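Local coordinates for lipoprotein (Actinomyces odontolyticus, PDB 3UP9) that probably binds L-methionine as the lipid-anchored solute receptor of an uptake system, and holds selenomethionine in its pocket, at residues I21-I25 against K36-V40; E88-V92 against R120-L125; G110-D114 against E155-L161. All coordinates share one frame; numbering follows the deposited sequence.

Contact 1: residues I21-I25 against K36-V40; sequences ILTYI and KLDIV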
loop_
_atom_site.group_PDB
_atom_site.type_symbol
_atom_site.label_atom_id
_atom_site.label_comp_id
_atom_site.label_asym_id
_atom_site.label_seq_id
_atom_site.Cartn_x
_atom_site.Cartn_y
_atom_site.Cartn_z
ATOM N N ILE A 21 -9.276 -0.306 9.872
ATOM C CA ILE A 21 -10.408 0.422 9.270
ATOM C C ILE A 21 -11.578 -0.550 9.141
ATOM O O ILE A 21 -12.700 -0.217 9.506
ATOM C CB ILE A 21 -10.048 1.012 7.874
ATOM C CG1 ILE A 21 -8.973 2.096 7.978
ATOM C CG2 ILE A 21 -11.256 1.579 7.165
ATOM C CD1 ILE A 21 -8.341 2.381 6.598
ATOM N N LEU A 22 -11.312 -1.770 8.666
ATOM C CA LEU A 22 -12.387 -2.783 8.502
ATOM C C LEU A 22 -12.978 -3.219 9.851
ATOM O O LEU A 22 -14.138 -3.573 9.899
ATOM C CB LEU A 22 -11.943 -4.014 7.710
ATOM C CG LEU A 22 -11.560 -3.854 6.239
ATOM C CD1 LEU A 22 -11.025 -5.192 5.753
ATOM C CD2 LEU A 22 -12.741 -3.330 5.413
ATOM N N THR A 23 -12.188 -3.129 10.930
ATOM C CA THR A 23 -12.610 -3.574 12.241
ATOM C C THR A 23 -13.508 -2.441 12.826
ATOM O O THR A 23 -14.584 -2.741 13.346
ATOM C CB THR A 23 -11.413 -3.963 13.121
ATOM O OG1 THR A 23 -10.727 -5.066 12.510
ATOM C CG2 THR A 23 -11.838 -4.374 14.552
ATOM N N TYR A 24 -13.117 -1.168 12.644
ATOM C CA TYR A 24 -13.989 -0.064 13.000
ATOM C C TYR A 24 -15.364 -0.239 12.327
ATOM O O TYR A 24 -16.405 -0.194 12.980
ATOM C CB TYR A 24 -13.364 1.304 12.672
ATOM C CG TYR A 24 -14.376 2.393 12.802
ATOM C CD1 TYR A 24 -14.742 2.876 14.036
ATOM C CD2 TYR A 24 -15.047 2.850 11.708
ATOM C CE1 TYR A 24 -15.693 3.884 14.158
ATOM C CE2 TYR A 24 -16.024 3.803 11.811
ATOM C CZ TYR A 24 -16.332 4.336 13.024
ATOM O OH TYR A 24 -17.331 5.281 13.092
ATOM N N ILE A 25 -15.352 -0.502 11.030
ATOM C CA ILE A 25 -16.599 -0.690 10.280
ATOM C C ILE A 25 -17.382 -1.884 10.848
ATOM O O ILE A 25 -18.554 -1.814 11.141
ATOM C CB ILE A 25 -16.358 -0.906 8.766
ATOM C CG1 ILE A 25 -15.852 0.379 8.124
ATOM C CG2 ILE A 25 -17.619 -1.422 8.083
ATOM C CD1 ILE A 25 -15.317 0.248 6.699
ATOM N N LYS A 36 -22.035 -8.594 7.734
ATOM C CA LYS A 36 -21.034 -9.015 8.701
ATOM C C LYS A 36 -19.687 -9.131 7.973
ATOM O O LYS A 36 -19.621 -9.603 6.835
ATOM C CB LYS A 36 -21.406 -10.376 9.349
ATOM C CG LYS A 36 -22.584 -10.358 10.311
ATOM C CD LYS A 36 -22.838 -11.715 10.936
ATOM C CE LYS A 36 -24.035 -11.697 11.916
ATOM N NZ LYS A 36 -24.287 -13.028 12.561
ATOM N N LEU A 37 -18.614 -8.669 8.607
ATOM C CA LEU A 37 -17.297 -8.846 8.029
ATOM C C LEU A 37 -16.494 -9.964 8.681
ATOM O O LEU A 37 -16.382 -10.047 9.881
ATOM C CB LEU A 37 -16.502 -7.544 8.040
ATOM C CG LEU A 37 -17.067 -6.304 7.327
ATOM C CD1 LEU A 37 -16.057 -5.179 7.513
ATOM C CD2 LEU A 37 -17.369 -6.614 5.872
ATOM N N ASP A 38 -15.885 -10.791 7.855
ATOM C CA ASP A 38 -14.891 -11.797 8.298
ATOM C C ASP A 38 -13.521 -11.299 7.806
ATOM O O ASP A 38 -13.178 -11.529 6.679
ATOM C CB ASP A 38 -15.195 -13.171 7.675
ATOM C CG ASP A 38 -16.307 -13.929 8.392
ATOM O OD1 ASP A 38 -16.870 -13.374 9.345
ATOM O OD2 ASP A 38 -16.592 -15.111 8.015
ATOM N N ILE A 39 -12.761 -10.604 8.667
ATOM C CA ILE A 39 -11.518 -10.002 8.266
ATOM C C ILE A 39 -10.439 -11.068 8.334
ATOM O O ILE A 39 -10.279 -11.691 9.359
ATOM C CB ILE A 39 -11.156 -8.742 9.106
ATOM C CG1 ILE A 39 -12.306 -7.710 9.051
ATOM C CG2 ILE A 39 -9.888 -8.081 8.577
ATOM C CD1 ILE A 39 -12.422 -6.784 10.242
ATOM N N VAL A 40 -9.676 -11.200 7.249
ATOM C CA VAL A 40 -8.495 -12.070 7.173
ATOM C C VAL A 40 -7.285 -11.191 6.885
ATOM O O VAL A 40 -7.257 -10.408 5.908
ATOM C CB VAL A 40 -8.659 -13.192 6.130
ATOM C CG1 VAL A 40 -7.403 -14.064 6.132
ATOM C CG2 VAL A 40 -9.927 -13.986 6.460
#

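Contact 2: residues E88-V92 against R120-L125; sequences EPLGV and RALELL. With MSE (selenomethionine), chain B.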
loop_
_atom_site.group_PDB
_atom_site.type_symbol
_atom_site.label_atom_id
_atom_site.label_comp_id
_atom_site.label_asym_id
_atom_site.label_seq_id
_atom_site.Cartn_x
_atom_site.Cartn_y
_atom_site.Cartn_z
ATOM N N GLU A 88 -1.356 6.210 1.407
ATOM C CA GLU A 88 -0.216 6.027 2.314
ATOM C C GLU A 88 1.033 6.567 1.641
ATOM O O GLU A 88 1.592 5.859 0.799
ATOM C CB GLU A 88 0.027 4.542 2.604
ATOM C CG GLU A 88 -0.929 3.853 3.562
ATOM C CD GLU A 88 -1.038 2.360 3.273
ATOM O OE1 GLU A 88 -0.002 1.722 2.992
ATOM O OE2 GLU A 88 -2.165 1.809 3.280
ATOM N N PRO A 89 1.471 7.810 1.980
ATOM C CA PRO A 89 2.669 8.308 1.385
ATOM C C PRO A 89 3.883 7.337 1.525
ATOM O O PRO A 89 4.130 6.744 2.590
ATOM C CB PRO A 89 2.892 9.647 2.124
ATOM C CG PRO A 89 1.535 10.080 2.577
ATOM C CD PRO A 89 0.930 8.774 2.966
ATOM N N LEU A 90 4.608 7.155 0.423
ATOM C CA LEU A 90 5.762 6.285 0.410
ATOM C C LEU A 90 6.909 7.033 1.050
ATOM O O LEU A 90 7.064 8.264 0.855
ATOM C CB LEU A 90 6.089 5.857 -1.017
ATOM C CG LEU A 90 7.087 4.717 -1.219
ATOM C CD1 LEU A 90 6.632 3.381 -0.567
ATOM C CD2 LEU A 90 7.386 4.606 -2.715
ATOM N N GLY A 91 7.697 6.322 1.848
ATOM C CA GLY A 91 8.829 6.950 2.503
ATOM C C GLY A 91 10.154 6.231 2.298
ATOM O O GLY A 91 10.209 5.035 2.018
ATOM N N VAL A 92 11.215 7.007 2.412
ATOM C CA VAL A 92 12.571 6.539 2.538
ATOM C C VAL A 92 12.793 6.543 4.031
ATOM O O VAL A 92 12.507 7.542 4.726
ATOM C CB VAL A 92 13.581 7.454 1.830
ATOM C CG1 VAL A 92 15.004 6.916 2.040
ATOM C CG2 VAL A 92 13.229 7.582 0.348
ATOM N N ARG A 120 7.226 2.876 -8.303
ATOM C CA ARG A 120 6.840 4.034 -7.507
ATOM C C ARG A 120 7.998 4.579 -6.587
ATOM O O ARG A 120 8.163 5.792 -6.453
ATOM C CB ARG A 120 5.593 3.667 -6.723
ATOM C CG ARG A 120 5.162 4.668 -5.680
ATOM C CD ARG A 120 3.965 4.093 -4.949
ATOM N NE ARG A 120 3.373 4.961 -3.933
ATOM C CZ ARG A 120 2.539 4.501 -3.003
ATOM N NH1 ARG A 120 2.166 3.243 -3.015
ATOM N NH2 ARG A 120 2.010 5.310 -2.129
ATOM N N ALA A 121 8.777 3.661 -5.997
ATOM C CA ALA A 121 9.950 3.958 -5.163
ATOM C C ALA A 121 11.057 4.637 -5.991
ATOM O O ALA A 121 11.678 5.612 -5.542
ATOM C CB ALA A 121 10.477 2.659 -4.512
ATOM N N LEU A 122 11.297 4.101 -7.197
ATOM C CA LEU A 122 12.188 4.720 -8.194
ATOM C C LEU A 122 11.788 6.153 -8.536
ATOM O O LEU A 122 12.652 7.020 -8.539
ATOM C CB LEU A 122 12.387 3.826 -9.442
ATOM C CG LEU A 122 13.274 2.573 -9.115
ATOM C CD1 LEU A 122 13.289 1.607 -10.295
ATOM C CD2 LEU A 122 14.676 2.964 -8.651
ATOM N N GLU A 123 10.499 6.430 -8.744
ATOM C CA GLU A 123 10.028 7.827 -8.979
ATOM C C GLU A 123 10.368 8.744 -7.779
ATOM O O GLU A 123 10.763 9.903 -7.941
ATOM C CB GLU A 123 8.504 7.901 -9.158
ATOM C CG GLU A 123 7.850 6.914 -10.107
ATOM C CD GLU A 123 8.142 7.176 -11.552
ATOM O OE1 GLU A 123 8.874 8.162 -11.819
ATOM O OE2 GLU A 123 7.633 6.395 -12.412
ATOM N N LEU A 124 10.127 8.223 -6.575
ATOM C CA LEU A 124 10.331 8.979 -5.369
ATOM C C LEU A 124 11.787 9.359 -5.318
ATOM O O LEU A 124 12.084 10.509 -5.011
ATOM C CB LEU A 124 9.932 8.174 -4.107
ATOM C CG LEU A 124 10.159 8.913 -2.793
ATOM C CD1 LEU A 124 9.278 10.170 -2.823
ATOM C CD2 LEU A 124 9.832 7.986 -1.635
ATOM N N LEU A 125 12.689 8.405 -5.626
ATOM C CA LEU A 125 14.122 8.686 -5.624
ATOM C C LEU A 125 14.505 9.685 -6.744
ATOM O O LEU A 125 15.380 10.516 -6.519
ATOM C CB LEU A 125 14.973 7.384 -5.622
ATOM C CG LEU A 125 14.770 6.406 -4.409
ATOM C CD1 LEU A 125 15.467 5.062 -4.584
ATOM C CD2 LEU A 125 15.174 7.050 -3.101
HETATM N N MSE B 300 -0.807 -0.153 1.322
HETATM C CA MSE B 300 0.153 0.023 0.210
HETATM C C MSE B 300 0.279 1.455 -0.251
HETATM O O MSE B 300 -0.726 2.214 -0.216
HETATM O OXT MSE B 300 1.396 1.812 -0.658
HETATM C CB MSE B 300 -0.263 -0.819 -0.969
HETATM C CG MSE B 300 0.757 -0.817 -2.151
HETATM SE SE MSE B 300 0.108 -1.901 -3.592
HETATM C CE MSE B 300 -0.205 -3.679 -2.727
HETATM O O HOH W 1 -0.501 4.881 -1.011
#

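Contact 3: residues G110-D114 against E155-L161; sequences GIISD and EVEGPQL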
loop_
_atom_site.group_PDB
_atom_site.type_symbol
_atom_site.label_atom_id
_atom_site.label_comp_id
_atom_site.label_asym_id
_atom_site.label_seq_id
_atom_site.Cartn_x
_atom_site.Cartn_y
_atom_site.Cartn_z
ATOM N N GLY A 110 17.674 -0.552 0.020
ATOM C CA GLY A 110 16.649 -1.574 -0.123
ATOM C C GLY A 110 15.440 -1.078 -0.887
ATOM O O GLY A 110 14.944 0.026 -0.641
ATOM N N ILE A 111 14.952 -1.897 -1.801
ATOM C CA ILE A 111 13.843 -1.533 -2.681
ATOM C C ILE A 111 12.980 -2.787 -2.881
ATOM O O ILE A 111 13.488 -3.883 -3.044
ATOM C CB ILE A 111 14.386 -0.964 -4.026
ATOM C CG1 ILE A 111 13.287 -0.280 -4.860
ATOM C CG2 ILE A 111 15.144 -2.047 -4.830
ATOM C CD1 ILE A 111 13.841 0.739 -5.865
ATOM N N ILE A 112 11.670 -2.621 -2.822
ATOM C CA ILE A 112 10.729 -3.715 -3.021
ATOM C C ILE A 112 10.892 -4.361 -4.427
ATOM O O ILE A 112 11.384 -3.744 -5.404
ATOM C CB ILE A 112 9.262 -3.192 -2.805
ATOM C CG1 ILE A 112 8.331 -4.334 -2.357
ATOM C CG2 ILE A 112 8.766 -2.473 -4.078
ATOM C CD1 ILE A 112 6.988 -3.913 -1.806
ATOM N N SER A 113 10.425 -5.596 -4.548
ATOM C CA SER A 113 10.688 -6.391 -5.758
ATOM C C SER A 113 9.531 -6.473 -6.746
ATOM O O SER A 113 9.750 -6.829 -7.867
ATOM C CB SER A 113 11.183 -7.810 -5.383
ATOM O OG SER A 113 10.203 -8.422 -4.587
ATOM N N ASP A 114 8.318 -6.093 -6.357
ATOM C CA ASP A 114 7.182 -6.082 -7.307
ATOM C C ASP A 114 7.266 -4.858 -8.251
ATOM O O ASP A 114 7.724 -3.787 -7.827
ATOM C CB ASP A 114 5.851 -6.196 -6.554
ATOM C CG ASP A 114 5.348 -4.867 -5.960
ATOM O OD1 ASP A 114 4.759 -4.014 -6.708
ATOM O OD2 ASP A 114 5.467 -4.708 -4.720
ATOM N N GLU A 155 17.165 -5.524 -3.909
ATOM C CA GLU A 155 15.768 -5.937 -3.953
ATOM C C GLU A 155 15.496 -6.796 -2.784
ATOM O O GLU A 155 16.232 -7.695 -2.503
ATOM C CB GLU A 155 15.477 -6.740 -5.186
ATOM C CG GLU A 155 15.415 -5.944 -6.462
ATOM C CD GLU A 155 14.687 -6.744 -7.536
ATOM O OE1 GLU A 155 14.705 -7.984 -7.438
ATOM O OE2 GLU A 155 14.072 -6.145 -8.438
ATOM N N VAL A 156 14.406 -6.511 -2.109
ATOM C CA VAL A 156 14.019 -7.184 -0.915
ATOM C C VAL A 156 12.531 -7.428 -1.116
ATOM O O VAL A 156 11.840 -6.642 -1.786
ATOM C CB VAL A 156 14.365 -6.271 0.276
ATOM C CG1 VAL A 156 13.470 -6.499 1.460
ATOM C CG2 VAL A 156 15.812 -6.478 0.677
ATOM N N GLU A 157 12.025 -8.523 -0.574
ATOM C CA GLU A 157 10.594 -8.783 -0.638
ATOM C C GLU A 157 9.935 -7.851 0.355
ATOM O O GLU A 157 10.534 -7.489 1.329
ATOM C CB GLU A 157 10.267 -10.255 -0.321
ATOM C CG GLU A 157 10.434 -11.206 -1.518
ATOM C CD GLU A 157 10.210 -12.672 -1.141
ATOM O OE1 GLU A 157 10.322 -13.009 0.058
ATOM O OE2 GLU A 157 9.907 -13.497 -2.033
ATOM N N GLY A 158 8.709 -7.432 0.076
ATOM C CA GLY A 158 8.035 -6.425 0.876
ATOM C C GLY A 158 8.058 -6.577 2.384
ATOM O O GLY A 158 8.322 -5.615 3.084
ATOM N N PRO A 159 7.758 -7.776 2.908
ATOM C CA PRO A 159 7.733 -7.886 4.375
ATOM C C PRO A 159 9.128 -7.881 5.010
ATOM O O PRO A 159 9.225 -7.860 6.223
ATOM C CB PRO A 159 7.024 -9.230 4.633
ATOM C CG PRO A 159 6.327 -9.550 3.377
ATOM C CD PRO A 159 7.066 -8.900 2.254
ATOM N N GLN A 160 10.178 -7.932 4.191
ATOM C CA GLN A 160 11.575 -7.917 4.645
ATOM C C GLN A 160 12.168 -6.486 4.618
ATOM O O GLN A 160 13.316 -6.249 5.032
ATOM C CB GLN A 160 12.410 -8.873 3.746
ATOM C CG GLN A 160 12.072 -10.347 3.920
ATOM C CD GLN A 160 12.091 -10.748 5.389
ATOM O OE1 GLN A 160 13.124 -10.642 6.071
ATOM N NE2 GLN A 160 10.942 -11.174 5.903
ATOM N N LEU A 161 11.382 -5.531 4.117
ATOM C CA LEU A 161 11.837 -4.123 3.989
ATOM C C LEU A 161 12.313 -3.475 5.315
ATOM O O LEU A 161 13.424 -2.941 5.365
ATOM C CB LEU A 161 10.766 -3.251 3.310
ATOM C CG LEU A 161 10.741 -3.391 1.786
ATOM C CD1 LEU A 161 9.428 -2.843 1.282
ATOM C CD2 LEU A 161 11.920 -2.741 1.109
HETATM O O HOH W 2 8.175 -8.127 -2.814
#

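Contact 1: residues I21-I25 against K36-V40
The hydroxyl OG1 of T23 is tied back to the carbonyl oxygen of A19, one turn earlier in the helix, and I39 brings its CD1 methyl to 3.3 Å from that hydroxyl, T23 OG1. With its polar atom committed to its own helix, the threonine can offer what remains to an apolar neighbour; on the more open flank of the contact it also lies near a bound polyether, probably from the crystallisation liquor. I39 reaches the helix because CG1 stands beside its own backbone N, anti to the carbonyl carbon (chi1 -56°), and the chain then runs on nearly extended to CD1. On the helix backbone, I39 CD1 settles 3.6 Å from L22 C, the carbonyl carbon, and 3.8 Å from L22 CB. The second branch, CG2, meets L22 CD1 at 4.2 Å, and the forked isoleucine thus engages the leucine at both ends. L37, two residues earlier on the same side of the strand, lays CD1 against L22 O at 3.5 Å and against I25 CG2 at 4.1 Å. With an alanine in place of I39, everything beyond CB would be gone, which would probably open a gap beside L22 and take the apolar cover from the T23 hydroxyl. Alternation along the strand explains the choice of residues: L37 and I39 turn to the helix, whereas K36 and D38 are exposed. The arrangement is a beta-alpha-beta crossover from strand 7-13 to its parallel neighbour, strand 35-41, in which residues 21-25 of helix 15-28 run nearly antiparallel (155°) to residues 36-40. V11 and A13 of strand 7-13 also touch L22, while L219 of helix 213-223 reaches L37 and V228 of helix 226-235 flanks I25.

Contact 2: residues E88-V92 against R120-L125
E88 and R120 are two walls of the amino-acid pocket of this NlpA-family protein, whose fold belongs to the periplasmic-binding-protein group, and they take hold of the amino and carboxylate groups of the selenomethionine. E88 OE1 accepts a hydrogen bond from the ligand N at 2.6 Å. At the other end R120 NH1 donates to the ligand OXT at 2.9 Å with an N-H...O angle of 145°, the oxygen lying at the edge of the guanidinium and near its plane. A water serves as a third link: E88 N and R120 NH2 both donate to it, the latter at 2.8 Å, and it sits beside the ligand O. R120 spans the distance from helix 115-127 because its chain is extended from CG to NE, with CG anti to the backbone N (chi1 171°). L90 supports this reach: its CB lies over one face of the guanidinium, and its CD2 packs 3.7 Å from R120 CG and 3.6 Å from A121 CA, where a small alanine lets the leucine approach the helix itself. Further along, L124 CD2 lies 3.7 Å from L90 O and 4.0 Å from V92 CG2, and L125 CD2 meets that same valine methyl, so branched apolar residues seal strand 91-93 to the helix. Outside the two segments, E193 forms a salt bridge with R120 NE, N176 N and H86 NE2 bond to E88 OE1 and OE2, and N174 and N202 also bond the ligand. A carboxylate facing the ammonium end and a guanidinium facing the carboxylate end, their charged atoms E88 OE1 and R120 NH1 6.6 Å apart, match the charges of a zwitterion; the pocket is therefore likely to select a free amino acid and fix its orientation.

Contact 3: residues G110-D114 against E155-L161
I112 swings CG1 away from its backbone N (chi1 -154°) and continues extended, while L161 keeps CG beside its own N (chi1 -80°); the two side chains thereby cross at about a right angle, with I112 CD1 and L161 CD1 4.1 Å apart. The isoleucine CD1 also lies 3.8 Å from G158 CA. Glycine suits this place, since a CB here would press on I112 CD1 and crowd P159 as well. Beside this apolar cluster, V156 N donates to I111 O at 2.9 Å with an N-H...O angle of 152°, and E155 CA adds a CA-H...O contact to the same oxygen at 3.2 Å. The hydrogen bond and the CA-H...O contact belong to the parallel pairing of strand 107-112 with strand 151-156, the outermost strand on one side of the five-stranded sheet. I111 and E155 lie on the same face there, which helix 115-127 packs against, and E155 OE2 is held by Q118 of that helix. Past the strands, a water bridges S113 OG at 2.7 Å and G158 N at 3.0 Å, N-H of the glycine donating to it.

Contact 1 closes first along the chain and lies apart, on the seven-stranded sheet; its centre is about 28 Å from that of contact 2 and about 27 Å from that of contact 3, across the middle of the protein. Contacts 2 and 3 alternate their segments in sequence, their centres about 13 Å apart, and touch where L122 CD2 meets I111 CD1 at 3.7 Å. Residues 91-92 of contact 2 and the strands of contact 3 lie in the five-stranded sheet, whereas E88 comes just after strand 86-87 of the other, so contact 2 begins at the passage between the two. Ligand-pocket residues between two sheets are consistent with the two-lobed build of periplasmic binding proteins.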